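Local coordinates for Rik1-associated factor 1 (Schizosaccharomyces pombe, PDB 4O9D), which helps establish heterochromatin as a component of the Clr4 complex, which ubiquitylates and methylates histone H3, this chain being the WD-repeat propeller part of the protein, at residues A[169-173]-A[223-228]; A[181-187]-A[200-206]; A[129-135]-A[146-150]; A[141-145]-A[155-159]. All coordinates share one frame; numbering follows the deposited sequence.

Contact 1: residues A[169-173]-A[223-228]. With EDO (1,2-ethanediol), chain F.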
loop_
_atom_site.group_PDB
_atom_site.type_symbol
_atom_site.label_atom_id
_atom_site.label_comp_id
_atom_site.label_asym_id
_atom_site.label_seq_id
_atom_site.Cartn_x
_atom_site.Cartn_y
_atom_site.Cartn_z
ATOM N N ALA A 169 21.844 4.369 1.901
ATOM C CA ALA A 169 22.183 5.160 0.718
ATOM C C ALA A 169 21.045 6.124 0.430
ATOM O O ALA A 169 19.865 5.748 0.510
ATOM C CB ALA A 169 22.421 4.241 -0.501
ATOM N N ASN A 170 21.394 7.354 0.068
ATOM C CA ASN A 170 20.402 8.386 -0.200
ATOM C C ASN A 170 20.077 8.377 -1.689
ATOM O O ASN A 170 20.989 8.242 -2.531
ATOM C CB ASN A 170 20.933 9.772 0.179
ATOM C CG ASN A 170 21.138 9.946 1.673
ATOM O OD1 ASN A 170 20.584 9.212 2.485
ATOM N ND2 ASN A 170 21.939 10.932 2.038
ATOM N N LEU A 171 18.783 8.479 -2.004
ATOM C CA LEU A 171 18.325 8.628 -3.369
ATOM C C LEU A 171 17.813 10.060 -3.536
ATOM O O LEU A 171 16.731 10.426 -3.038
ATOM C CB LEU A 171 17.197 7.616 -3.706
ATOM C CG LEU A 171 17.496 6.121 -3.505
ATOM C CD1 LEU A 171 16.189 5.274 -3.691
ATOM C CD2 LEU A 171 18.590 5.640 -4.427
ATOM N N ILE A 172 18.582 10.847 -4.280
ATOM C CA ILE A 172 18.459 12.300 -4.280
ATOM C C ILE A 172 18.155 12.760 -5.694
ATOM O O ILE A 172 18.870 12.407 -6.621
ATOM C CB ILE A 172 19.797 12.952 -3.769
ATOM C CG1 ILE A 172 20.067 12.552 -2.311
ATOM C CG2 ILE A 172 19.777 14.469 -3.871
ATOM C CD1 ILE A 172 21.428 13.038 -1.802
ATOM N N TYR A 173 17.058 13.494 -5.869
ATOM C CA TYR A 173 16.739 14.075 -7.174
ATOM C C TYR A 173 16.702 15.571 -6.905
ATOM O O TYR A 173 15.699 16.094 -6.423
ATOM C CB TYR A 173 15.405 13.533 -7.696
ATOM C CG TYR A 173 14.896 14.119 -9.010
ATOM C CD1 TYR A 173 15.688 14.945 -9.794
ATOM C CD2 TYR A 173 13.592 13.845 -9.444
ATOM C CE1 TYR A 173 15.206 15.472 -10.987
ATOM C CE2 TYR A 173 13.095 14.368 -10.622
ATOM C CZ TYR A 173 13.902 15.174 -11.396
ATOM O OH TYR A 173 13.406 15.694 -12.567
ATOM N N ALA A 223 22.743 3.516 -6.472
ATOM C CA ALA A 223 21.941 4.526 -5.798
ATOM C C ALA A 223 21.965 5.876 -6.520
ATOM O O ALA A 223 21.908 6.924 -5.883
ATOM C CB ALA A 223 22.426 4.707 -4.380
ATOM N N SER A 224 22.064 5.869 -7.841
ATOM C CA SER A 224 22.158 7.129 -8.573
ATOM C C SER A 224 20.890 7.436 -9.377
ATOM O O SER A 224 20.167 6.531 -9.813
ATOM C CB SER A 224 23.372 7.102 -9.503
ATOM O OG SER A 224 23.290 5.969 -10.355
ATOM N N PHE A 225 20.625 8.718 -9.562
ATOM C CA PHE A 225 19.518 9.164 -10.414
ATOM C C PHE A 225 19.734 8.711 -11.848
ATOM O O PHE A 225 20.846 8.816 -12.369
ATOM C CB PHE A 225 19.450 10.687 -10.361
ATOM C CG PHE A 225 18.357 11.285 -11.191
ATOM C CD1 PHE A 225 17.048 11.301 -10.731
ATOM C CD2 PHE A 225 18.640 11.862 -12.420
ATOM C CE1 PHE A 225 16.037 11.871 -11.485
ATOM C CE2 PHE A 225 17.621 12.436 -13.186
ATOM C CZ PHE A 225 16.325 12.441 -12.710
ATOM N N VAL A 226 18.676 8.215 -12.494
ATOM C CA VAL A 226 18.768 7.787 -13.878
ATOM C C VAL A 226 17.971 8.703 -14.818
ATOM O O VAL A 226 18.514 9.163 -15.817
ATOM C CB VAL A 226 18.344 6.313 -14.034
ATOM C CG1 VAL A 226 18.131 5.939 -15.496
ATOM C CG2 VAL A 226 19.380 5.401 -13.350
ATOM N N GLN A 227 16.704 8.979 -14.502
ATOM C CA GLN A 227 15.867 9.799 -15.378
ATOM C C GLN A 227 14.579 10.296 -14.687
ATOM O O GLN A 227 14.101 9.711 -13.695
ATOM C CB GLN A 227 15.471 8.994 -16.619
ATOM C CG GLN A 227 14.375 7.979 -16.352
ATOM C CD GLN A 227 14.002 7.125 -17.566
ATOM O OE1 GLN A 227 14.864 6.699 -18.328
ATOM N NE2 GLN A 227 12.706 6.847 -17.725
ATOM N N LYS A 228 14.045 11.400 -15.196
ATOM C CA LYS A 228 12.649 11.756 -14.922
ATOM C C LYS A 228 11.785 11.084 -16.008
ATOM O O LYS A 228 12.108 11.158 -17.204
ATOM C CB LYS A 228 12.477 13.276 -14.952
ATOM C CG LYS A 228 11.101 13.800 -14.555
ATOM C CD LYS A 228 10.984 15.308 -14.877
ATOM C CE LYS A 228 9.939 16.006 -13.986
ATOM N NZ LYS A 228 9.821 17.485 -14.267
HETATM C C1 EDO F . 24.237 8.219 4.989
HETATM O O1 EDO F . 23.639 9.476 5.344
HETATM C C2 EDO F . 23.297 7.557 3.986
HETATM O O2 EDO F . 21.942 7.748 4.429
HETATM O O HOH W 1 20.994 9.690 -5.286
#
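The rings of Y173 and F225 form an offset stack between segments that share no direct hydrogen bond: Y173 follows strand 165-171, at the N-cap of a short helix, and F225 lies in strand 224-228. Their centroids are 4.4 Å apart and the planes are tilted by 29°, so F225 slides one corner over the tyrosine: its CE1 sits above the middle of the Y173 ring, 3.5 Å from Y173 CD1. Both side chains hold CG anti to the backbone N (chi1 176° in Y173 and 180° in F225). At the far end of the tyrosine ring, Y173 OH rests against the aliphatic part of K228, 3.4 Å from K228 CD, while the ammonium group of that lysine goes on to a salt bridge with D233. Strands 165-171 and 224-228 are the outermost strands of consecutive four-stranded antiparallel sheets, neighbouring blades of the beta propeller, and V226 with Q227 makes a classic beta bulge opposite L217. Because the blade edges do not pair, a water does the bridging: it donates to N170 O and to A223 O, at 3.0 Å from the latter, and accepts from I172 N at 2.9 Å. Nearby the packing is apolar and light, with A223 CB 3.9 Å from A169 CB and equally near L171 CD2. N170 points away from 223-228, and N170 OD1 accepts a 2.8 Å hydrogen bond from O2 of a 1,2-ethanediol.

Contact 2: residues A[181-187]-A[200-206]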
loop_
_atom_site.group_PDB
_atom_site.type_symbol
_atom_site.label_atom_id
_atom_site.label_comp_id
_atom_site.label_asym_id
_atom_site.label_seq_id
_atom_site.Cartn_x
_atom_site.Cartn_y
_atom_site.Cartn_z
ATOM N N TYR A 181 9.283 19.069 -3.236
ATOM C CA TYR A 181 8.442 17.881 -3.361
ATOM C C TYR A 181 8.659 16.854 -2.250
ATOM O O TYR A 181 9.729 16.782 -1.644
ATOM C CB TYR A 181 8.667 17.188 -4.713
ATOM C CG TYR A 181 8.166 17.960 -5.925
ATOM C CD1 TYR A 181 7.348 19.077 -5.788
ATOM C CD2 TYR A 181 8.527 17.573 -7.203
ATOM C CE1 TYR A 181 6.886 19.772 -6.910
ATOM C CE2 TYR A 181 8.091 18.267 -8.314
ATOM C CZ TYR A 181 7.266 19.362 -8.158
ATOM O OH TYR A 181 6.833 20.052 -9.271
ATOM N N SER A 182 7.634 16.056 -1.991
ATOM C CA SER A 182 7.751 14.956 -1.030
ATOM C C SER A 182 7.859 13.664 -1.812
ATOM O O SER A 182 7.224 13.531 -2.853
ATOM C CB SER A 182 6.550 14.922 -0.105
ATOM O OG SER A 182 6.589 16.029 0.798
ATOM N N ALA A 183 8.701 12.740 -1.351
ATOM C CA ALA A 183 8.751 11.416 -1.941
ATOM C C ALA A 183 7.692 10.598 -1.222
ATOM O O ALA A 183 7.791 10.363 -0.001
ATOM C CB ALA A 183 10.109 10.790 -1.770
ATOM N N SER A 184 6.678 10.162 -1.965
ATOM C CA SER A 184 5.542 9.487 -1.340
ATOM C C SER A 184 5.201 8.086 -1.879
ATOM O O SER A 184 4.345 7.417 -1.300
ATOM C CB SER A 184 4.295 10.378 -1.448
ATOM O OG SER A 184 4.483 11.596 -0.732
ATOM N N LEU A 185 5.827 7.662 -2.978
ATOM C CA LEU A 185 5.589 6.325 -3.548
ATOM C C LEU A 185 6.916 5.704 -3.895
ATOM O O LEU A 185 7.823 6.416 -4.320
ATOM C CB LEU A 185 4.755 6.423 -4.833
ATOM C CG LEU A 185 3.469 7.226 -4.604
ATOM C CD1 LEU A 185 2.853 7.651 -5.950
ATOM C CD2 LEU A 185 2.530 6.411 -3.777
ATOM N N ILE A 186 7.033 4.386 -3.804
ATOM C CA ILE A 186 8.324 3.760 -4.124
ATOM C C ILE A 186 8.148 2.288 -4.464
ATOM O O ILE A 186 7.367 1.582 -3.811
ATOM C CB ILE A 186 9.336 3.993 -2.953
ATOM C CG1 ILE A 186 10.797 4.022 -3.445
ATOM C CG2 ILE A 186 9.148 2.943 -1.803
ATOM C CD1 ILE A 186 11.761 4.717 -2.448
ATOM N N GLU A 187 8.835 1.833 -5.514
ATOM C CA GLU A 187 8.797 0.422 -5.919
ATOM C C GLU A 187 10.134 0.003 -6.552
ATOM O O GLU A 187 10.783 0.789 -7.248
ATOM C CB GLU A 187 7.682 0.158 -6.967
ATOM C CG GLU A 187 6.273 0.606 -6.593
ATOM C CD GLU A 187 5.522 -0.373 -5.669
ATOM O OE1 GLU A 187 4.617 0.101 -4.920
ATOM O OE2 GLU A 187 5.828 -1.594 -5.702
ATOM N N ILE A 200 11.799 3.080 -8.522
ATOM C CA ILE A 200 10.898 4.093 -9.037
ATOM C C ILE A 200 10.428 4.918 -7.844
ATOM O O ILE A 200 10.012 4.365 -6.825
ATOM C CB ILE A 200 9.663 3.417 -9.711
ATOM C CG1 ILE A 200 10.107 2.459 -10.827
ATOM C CG2 ILE A 200 8.691 4.463 -10.213
ATOM C CD1 ILE A 200 9.035 1.313 -11.105
ATOM N N ILE A 201 10.496 6.237 -7.947
ATOM C CA ILE A 201 9.977 7.083 -6.880
ATOM C C ILE A 201 8.933 8.084 -7.389
ATOM O O ILE A 201 9.157 8.804 -8.370
ATOM C CB ILE A 201 11.077 7.902 -6.220
ATOM C CG1 ILE A 201 12.175 6.987 -5.679
ATOM C CG2 ILE A 201 10.500 8.767 -5.073
ATOM C CD1 ILE A 201 13.200 7.713 -4.848
ATOM N N GLY A 202 7.824 8.175 -6.676
ATOM C CA GLY A 202 6.769 9.098 -7.066
ATOM C C GLY A 202 6.760 10.233 -6.081
ATOM O O GLY A 202 6.867 9.991 -4.878
ATOM N N TYR A 203 6.644 11.464 -6.590
ATOM C CA TYR A 203 6.661 12.649 -5.744
ATOM C C TYR A 203 5.315 13.389 -5.757
ATOM O O TYR A 203 4.594 13.385 -6.768
ATOM C CB TYR A 203 7.778 13.617 -6.194
ATOM C CG TYR A 203 9.180 13.044 -6.135
ATOM C CD1 TYR A 203 9.670 12.225 -7.153
ATOM C CD2 TYR A 203 10.040 13.358 -5.086
ATOM C CE1 TYR A 203 10.978 11.703 -7.109
ATOM C CE2 TYR A 203 11.341 12.828 -5.029
ATOM C CZ TYR A 203 11.802 12.022 -6.043
ATOM O OH TYR A 203 13.088 11.514 -5.986
ATOM N N ASP A 204 4.986 14.032 -4.644
ATOM C CA ASP A 204 3.819 14.904 -4.591
ATOM C C ASP A 204 4.200 16.160 -3.805
ATOM O O ASP A 204 5.344 16.306 -3.427
ATOM C CB ASP A 204 2.603 14.177 -4.005
ATOM C CG ASP A 204 2.841 13.635 -2.586
ATOM O OD1 ASP A 204 3.826 14.036 -1.919
ATOM O OD2 ASP A 204 2.004 12.825 -2.121
ATOM N N SER A 205 3.260 17.066 -3.574
ATOM C CA SER A 205 3.589 18.348 -2.965
ATOM C C SER A 205 2.567 18.810 -1.926
ATOM O O SER A 205 1.441 19.149 -2.261
ATOM C CB SER A 205 3.698 19.408 -4.055
ATOM O OG SER A 205 2.500 19.420 -4.832
ATOM N N PHE A 206 2.982 18.872 -0.661
ATOM C CA PHE A 206 2.084 19.308 0.417
ATOM C C PHE A 206 2.092 20.824 0.616
ATOM O O PHE A 206 1.183 21.381 1.238
ATOM C CB PHE A 206 2.470 18.632 1.732
ATOM C CG PHE A 206 2.266 17.150 1.727
ATOM C CD1 PHE A 206 3.203 16.314 1.147
ATOM C CD2 PHE A 206 1.141 16.597 2.299
ATOM C CE1 PHE A 206 3.025 14.956 1.143
ATOM C CE2 PHE A 206 0.952 15.236 2.302
ATOM C CZ PHE A 206 1.890 14.413 1.718
HETATM O O HOH W 2 5.933 18.624 -0.215
#
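Y181-E187 and I200-F206 pair as the antiparallel hairpin of strands 182-189 and 198-204 in one propeller blade, interrupted by a classic beta bulge where S184 and L185 sit opposite the single residue G202. Backbone bonds run along its length; at the bulge G202 O takes two donors, S184 N at 2.9 Å and the more tilted L185 N at 3.2 Å. Apolar contacts line the face bearing A183, I186, I201 and Y203: I186 and I201 run alongside each other, I186 CG1 to I201 CG1 at 4.0 Å, and I201 CG2 sits over one face of the Y203 ring, toward its rim, and 3.9 Å from A183 CB. At one end of the hairpin S182, S184 and D204 bring polar groups together. D204 holds CG between its backbone N and carbonyl carbon (chi1 58°), which brings the carboxylate to S184 OG; that hydroxyl donates to D204 OD1 at 2.8 Å, from above the carboxylate plane, and is also bonded to H134. An alanine at D204 is likely to leave S184 OG without this acceptor and freer to turn. S182 OG is hydrogen-bonded to K149 O and takes a 2.9 Å bond from a water that accepts from F206 N; F206 offers its ring edge, with CD1 3.4 Å from S182 OG.

Contact 3: residues A[129-135]-A[146-150]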
loop_
_atom_site.group_PDB
_atom_site.type_symbol
_atom_site.label_atom_id
_atom_site.label_comp_id
_atom_site.label_asym_id
_atom_site.label_seq_id
_atom_site.Cartn_x
_atom_site.Cartn_y
_atom_site.Cartn_z
ATOM N N PRO A 129 16.013 10.055 8.637
ATOM C CA PRO A 129 14.980 10.874 7.986
ATOM C C PRO A 129 14.509 12.064 8.849
ATOM O O PRO A 129 14.419 11.945 10.066
ATOM C CB PRO A 129 13.837 9.863 7.726
ATOM C CG PRO A 129 14.586 8.520 7.578
ATOM C CD PRO A 129 15.684 8.618 8.634
ATOM N N THR A 130 14.198 13.191 8.212
ATOM C CA THR A 130 13.835 14.400 8.938
ATOM C C THR A 130 12.333 14.726 8.844
ATOM O O THR A 130 11.871 15.758 9.345
ATOM C CB THR A 130 14.681 15.581 8.432
ATOM O OG1 THR A 130 14.488 15.744 7.017
ATOM C CG2 THR A 130 16.165 15.303 8.706
ATOM N N ASP A 131 11.557 13.842 8.220
ATOM C CA ASP A 131 10.116 14.074 8.115
ATOM C C ASP A 131 9.425 12.697 7.999
ATOM O O ASP A 131 10.096 11.656 8.009
ATOM C CB ASP A 131 9.823 14.981 6.904
ATOM C CG ASP A 131 8.548 15.817 7.058
ATOM O OD1 ASP A 131 7.704 15.548 7.938
ATOM O OD2 ASP A 131 8.381 16.766 6.258
ATOM N N TYR A 132 8.102 12.694 7.940
ATOM C CA TYR A 132 7.341 11.440 7.930
ATOM C C TYR A 132 7.893 10.450 6.916
ATOM O O TYR A 132 8.312 10.829 5.808
ATOM C CB TYR A 132 5.884 11.676 7.546
ATOM C CG TYR A 132 5.105 12.606 8.442
ATOM C CD1 TYR A 132 5.570 12.952 9.701
ATOM C CD2 TYR A 132 3.878 13.119 8.026
ATOM C CE1 TYR A 132 4.842 13.795 10.519
ATOM C CE2 TYR A 132 3.153 13.975 8.833
ATOM C CZ TYR A 132 3.643 14.307 10.077
ATOM O OH TYR A 132 2.912 15.142 10.889
ATOM N N ILE A 133 7.903 9.181 7.305
ATOM C CA ILE A 133 8.040 8.104 6.332
ATOM C C ILE A 133 6.686 7.953 5.629
ATOM O O ILE A 133 5.658 7.879 6.301
ATOM C CB ILE A 133 8.405 6.783 7.008
ATOM C CG1 ILE A 133 9.651 6.969 7.902
ATOM C CG2 ILE A 133 8.650 5.695 5.942
ATOM C CD1 ILE A 133 10.893 7.581 7.178
ATOM N N HIS A 134 6.678 7.905 4.299
ATOM C CA HIS A 134 5.408 7.683 3.551
ATOM C C HIS A 134 5.220 6.296 2.899
ATOM O O HIS A 134 4.086 5.857 2.716
ATOM C CB HIS A 134 5.252 8.751 2.443
ATOM C CG HIS A 134 4.758 10.078 2.939
ATOM N ND1 HIS A 134 4.857 11.237 2.195
ATOM C CD2 HIS A 134 4.151 10.430 4.100
ATOM C CE1 HIS A 134 4.307 12.236 2.864
ATOM N NE2 HIS A 134 3.881 11.775 4.026
ATOM N N LYS A 135 6.300 5.636 2.479
ATOM C CA LYS A 135 6.170 4.321 1.806
ATOM C C LYS A 135 7.403 3.451 1.960
ATOM O O LYS A 135 8.521 3.959 2.108
ATOM C CB LYS A 135 5.909 4.474 0.304
ATOM C CG LYS A 135 5.077 3.323 -0.304
ATOM C CD LYS A 135 3.600 3.421 0.048
ATOM C CE LYS A 135 2.804 2.266 -0.593
ATOM N NZ LYS A 135 3.348 0.919 -0.202
ATOM N N VAL A 146 12.923 3.320 1.012
ATOM C CA VAL A 146 12.167 4.159 1.897
ATOM C C VAL A 146 11.822 5.460 1.181
ATOM O O VAL A 146 12.714 6.097 0.631
ATOM C CB VAL A 146 12.997 4.469 3.121
ATOM C CG1 VAL A 146 12.181 5.233 4.126
ATOM C CG2 VAL A 146 13.510 3.148 3.716
ATOM N N ALA A 147 10.543 5.858 1.185
ATOM C CA ALA A 147 10.168 7.151 0.618
ATOM C C ALA A 147 9.779 8.110 1.737
ATOM O O ALA A 147 8.873 7.843 2.525
ATOM C CB ALA A 147 9.036 7.004 -0.430
ATOM N N CYS A 148 10.469 9.247 1.792
ATOM C CA CYS A 148 10.320 10.170 2.912
ATOM C C CYS A 148 9.710 11.499 2.469
ATOM O O CYS A 148 9.956 11.977 1.355
ATOM C CB CYS A 148 11.688 10.403 3.582
ATOM S SG CYS A 148 11.630 11.595 4.945
ATOM N N LYS A 149 8.928 12.090 3.366
ATOM C CA LYS A 149 8.279 13.363 3.128
ATOM C C LYS A 149 9.288 14.478 2.850
ATOM O O LYS A 149 8.953 15.459 2.177
ATOM C CB LYS A 149 7.398 13.718 4.332
ATOM C CG LYS A 149 6.399 14.852 4.098
ATOM C CD LYS A 149 5.387 14.967 5.240
ATOM C CE LYS A 149 4.462 16.161 5.047
ATOM N NZ LYS A 149 3.315 16.161 6.014
ATOM N N ASN A 150 10.523 14.332 3.341
ATOM C CA ASN A 150 11.530 15.373 3.131
ATOM C C ASN A 150 12.013 15.436 1.686
ATOM O O ASN A 150 12.806 16.298 1.337
ATOM C CB ASN A 150 12.738 15.213 4.085
ATOM C CG ASN A 150 13.543 13.959 3.817
ATOM O OD1 ASN A 150 13.236 13.212 2.901
ATOM N ND2 ASN A 150 14.593 13.726 4.617
HETATM O O HOH W 3 4.859 16.746 8.216
#
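V146 meets I133 through branch methyls, V146 CG1 lying 4.0 Å from I133 CG2. At A147 the pairing slips by one residue: A147 N donates to K135 O, while A147 O takes H134 N at 2.8 Å and, weakly, K135 N, a classic beta bulge. C148 SG lies 3.4 Å from D131 O and 4.0 Å from P129 CB, and accepts a hydrogen bond from N150 N. K149 N gives Y132 O a nearly straight 2.8 Å bond (174°), and the extended lysine chain, with CG anti to N (chi1 -166°), runs beside Y132, crosses D131 and lays CB over the H134 ring as a CH-pi contact; F206 of the next blade adds a cation-pi contact. K149 NZ stops 4.8 Å from D131 OD1, a water linking the two, and D131 OD1 also takes Y132 N. With an alanine in place of D131, this water and Y132 N would probably lose their acceptor and one flank of the lysine chain its cover. N150 ND2 donates to T130 OG1 at 3.1 Å, in the amide plane, and is bonded to Y154 OH, while N150 OD1 accepts from Y152 N. This is the first hairpin of a propeller blade.

Contact 4: residues A[141-145]-A[155-159]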
loop_
_atom_site.group_PDB
_atom_site.type_symbol
_atom_site.label_atom_id
_atom_site.label_comp_id
_atom_site.label_asym_id
_atom_site.label_seq_id
_atom_site.Cartn_x
_atom_site.Cartn_y
_atom_site.Cartn_z
ATOM N N ASP A 141 16.141 -9.287 -2.925
ATOM C CA ASP A 141 17.222 -9.615 -1.982
ATOM C C ASP A 141 17.096 -8.872 -0.653
ATOM O O ASP A 141 18.107 -8.614 0.010
ATOM C CB ASP A 141 18.602 -9.316 -2.595
ATOM C CG ASP A 141 18.980 -10.297 -3.699
ATOM O OD1 ASP A 141 18.332 -11.362 -3.794
ATOM O OD2 ASP A 141 19.930 -10.012 -4.469
ATOM N N ASP A 142 15.865 -8.524 -0.279
ATOM C CA ASP A 142 15.563 -7.909 1.016
ATOM C C ASP A 142 16.174 -6.504 1.234
ATOM O O ASP A 142 16.298 -6.066 2.378
ATOM C CB ASP A 142 15.972 -8.839 2.187
ATOM C CG ASP A 142 15.120 -8.598 3.457
ATOM O OD1 ASP A 142 13.871 -8.608 3.324
ATOM O OD2 ASP A 142 15.676 -8.391 4.577
ATOM N N LEU A 143 16.547 -5.807 0.161
ATOM C CA LEU A 143 16.941 -4.401 0.257
ATOM C C LEU A 143 15.678 -3.583 0.480
ATOM O O LEU A 143 14.665 -3.780 -0.214
ATOM C CB LEU A 143 17.646 -3.941 -1.022
ATOM C CG LEU A 143 18.369 -2.587 -1.027
ATOM C CD1 LEU A 143 19.533 -2.522 0.020
ATOM C CD2 LEU A 143 18.886 -2.291 -2.450
ATOM N N LEU A 144 15.721 -2.674 1.445
ATOM C CA LEU A 144 14.525 -1.905 1.798
ATOM C C LEU A 144 14.567 -0.465 1.239
ATOM O O LEU A 144 15.504 0.286 1.529
ATOM C CB LEU A 144 14.362 -1.894 3.313
ATOM C CG LEU A 144 13.141 -1.158 3.868
ATOM C CD1 LEU A 144 11.899 -1.906 3.538
ATOM C CD2 LEU A 144 13.272 -0.968 5.386
ATOM N N ALA A 145 13.584 -0.093 0.416
ATOM C CA ALA A 145 13.529 1.276 -0.088
ATOM C C ALA A 145 12.550 2.081 0.737
ATOM O O ALA A 145 11.487 1.586 1.143
ATOM C CB ALA A 145 13.184 1.315 -1.586
ATOM N N LEU A 155 17.823 3.729 0.623
ATOM C CA LEU A 155 17.957 2.284 0.479
ATOM C C LEU A 155 18.696 1.750 1.721
ATOM O O LEU A 155 19.802 2.217 2.037
ATOM C CB LEU A 155 18.738 1.915 -0.789
ATOM C CG LEU A 155 18.133 2.240 -2.172
ATOM C CD1 LEU A 155 19.148 1.855 -3.249
ATOM C CD2 LEU A 155 16.772 1.524 -2.384
ATOM N N LEU A 156 18.108 0.770 2.396
ATOM C CA LEU A 156 18.682 0.231 3.629
ATOM C C LEU A 156 18.904 -1.269 3.550
ATOM O O LEU A 156 18.028 -1.989 3.096
ATOM C CB LEU A 156 17.743 0.503 4.802
ATOM C CG LEU A 156 17.370 1.955 5.061
ATOM C CD1 LEU A 156 16.360 2.074 6.202
ATOM C CD2 LEU A 156 18.623 2.756 5.354
ATOM N N SER A 157 20.061 -1.758 3.989
ATOM C CA SER A 157 20.227 -3.205 4.111
ATOM C C SER A 157 20.278 -3.613 5.575
ATOM O O SER A 157 20.600 -2.794 6.445
ATOM C CB SER A 157 21.456 -3.710 3.354
ATOM O OG SER A 157 22.642 -3.463 4.067
ATOM N N THR A 158 19.914 -4.862 5.855
ATOM C CA THR A 158 19.813 -5.331 7.240
ATOM C C THR A 158 20.501 -6.675 7.417
ATOM O O THR A 158 20.453 -7.511 6.521
ATOM C CB THR A 158 18.318 -5.484 7.703
ATOM O OG1 THR A 158 17.648 -6.478 6.902
ATOM C CG2 THR A 158 17.581 -4.161 7.589
ATOM N N ASP A 159 21.129 -6.890 8.573
ATOM C CA ASP A 159 21.701 -8.201 8.871
ATOM C C ASP A 159 20.654 -9.305 8.777
ATOM O O ASP A 159 19.583 -9.200 9.360
ATOM C CB ASP A 159 22.316 -8.228 10.263
ATOM C CG ASP A 159 23.162 -9.479 10.490
ATOM O OD1 ASP A 159 22.580 -10.564 10.729
ATOM O OD2 ASP A 159 24.408 -9.378 10.385
HETATM O O HOH W 4 19.068 -6.351 3.549
HETATM O O HOH W 5 18.521 -8.339 5.305
#
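Leucines and a short ladder of backbone bonds join L143-A145 to L155-S157, a buried antiparallel pairing between the two middle strands, 144-148 and 153-158, of one four-stranded sheet. L144 and L156 are a hydrogen-bonded pair: L144 N reaches L156 O at 2.9 Å, and L156 N returns to L144 O at 2.8 Å, each donor lying in the carbonyl plane of its acceptor. A145 and L155 make the next, non-hydrogen-bonded pair, in which L155 CD2 comes 3.7 Å from A145 CB. L155 turns CG anti to its carbonyl carbon (chi1 -66°), and this methyl packs against the alanine while L155 CD1 lies 4.2 Å from L143 CD2. The sheet is a blade of the WD-repeat beta propeller, and on the side of A145 and L155 it meets the next blade, where F188 of strand 182-189 touches L143, A145 and L155. L143 sends its other methyl, CD1, across the backbone, 3.5 Å from L156 O and near S157 CB. Before strand 144-148 begins, the chain at D142 stands off from T158, and waters bridge the two. One accepts from T158 N at 2.9 Å and donates toward D142 O, carrying the pairing a step further. The side chains of D142 and T158 stand roughly perpendicular, D142 OD2 being 3.6 Å from T158 OG1 without bonding to it directly; Y105 OH is hydrogen-bonded to each.

How the contacts relate
Contacts 3 and 4 belong to one propeller blade, share strand 144-148 and have centres about 16 Å apart; their segments alternate along the chain. That blade ends with strand 165-171, which carries the first half of contact 1 and pairs with strand 153-158 of contact 4. Contact 2 is the opening hairpin of the next blade, nested within the loop that contact 1 closes. Contact 1 thus joins the outer edges of the two blades, while contacts 2 and 3, centres about 9 Å apart, meet further in, through S182 with K149 and S184 with H134. Within and between neighbouring blades, the four together trace one sector of the ring.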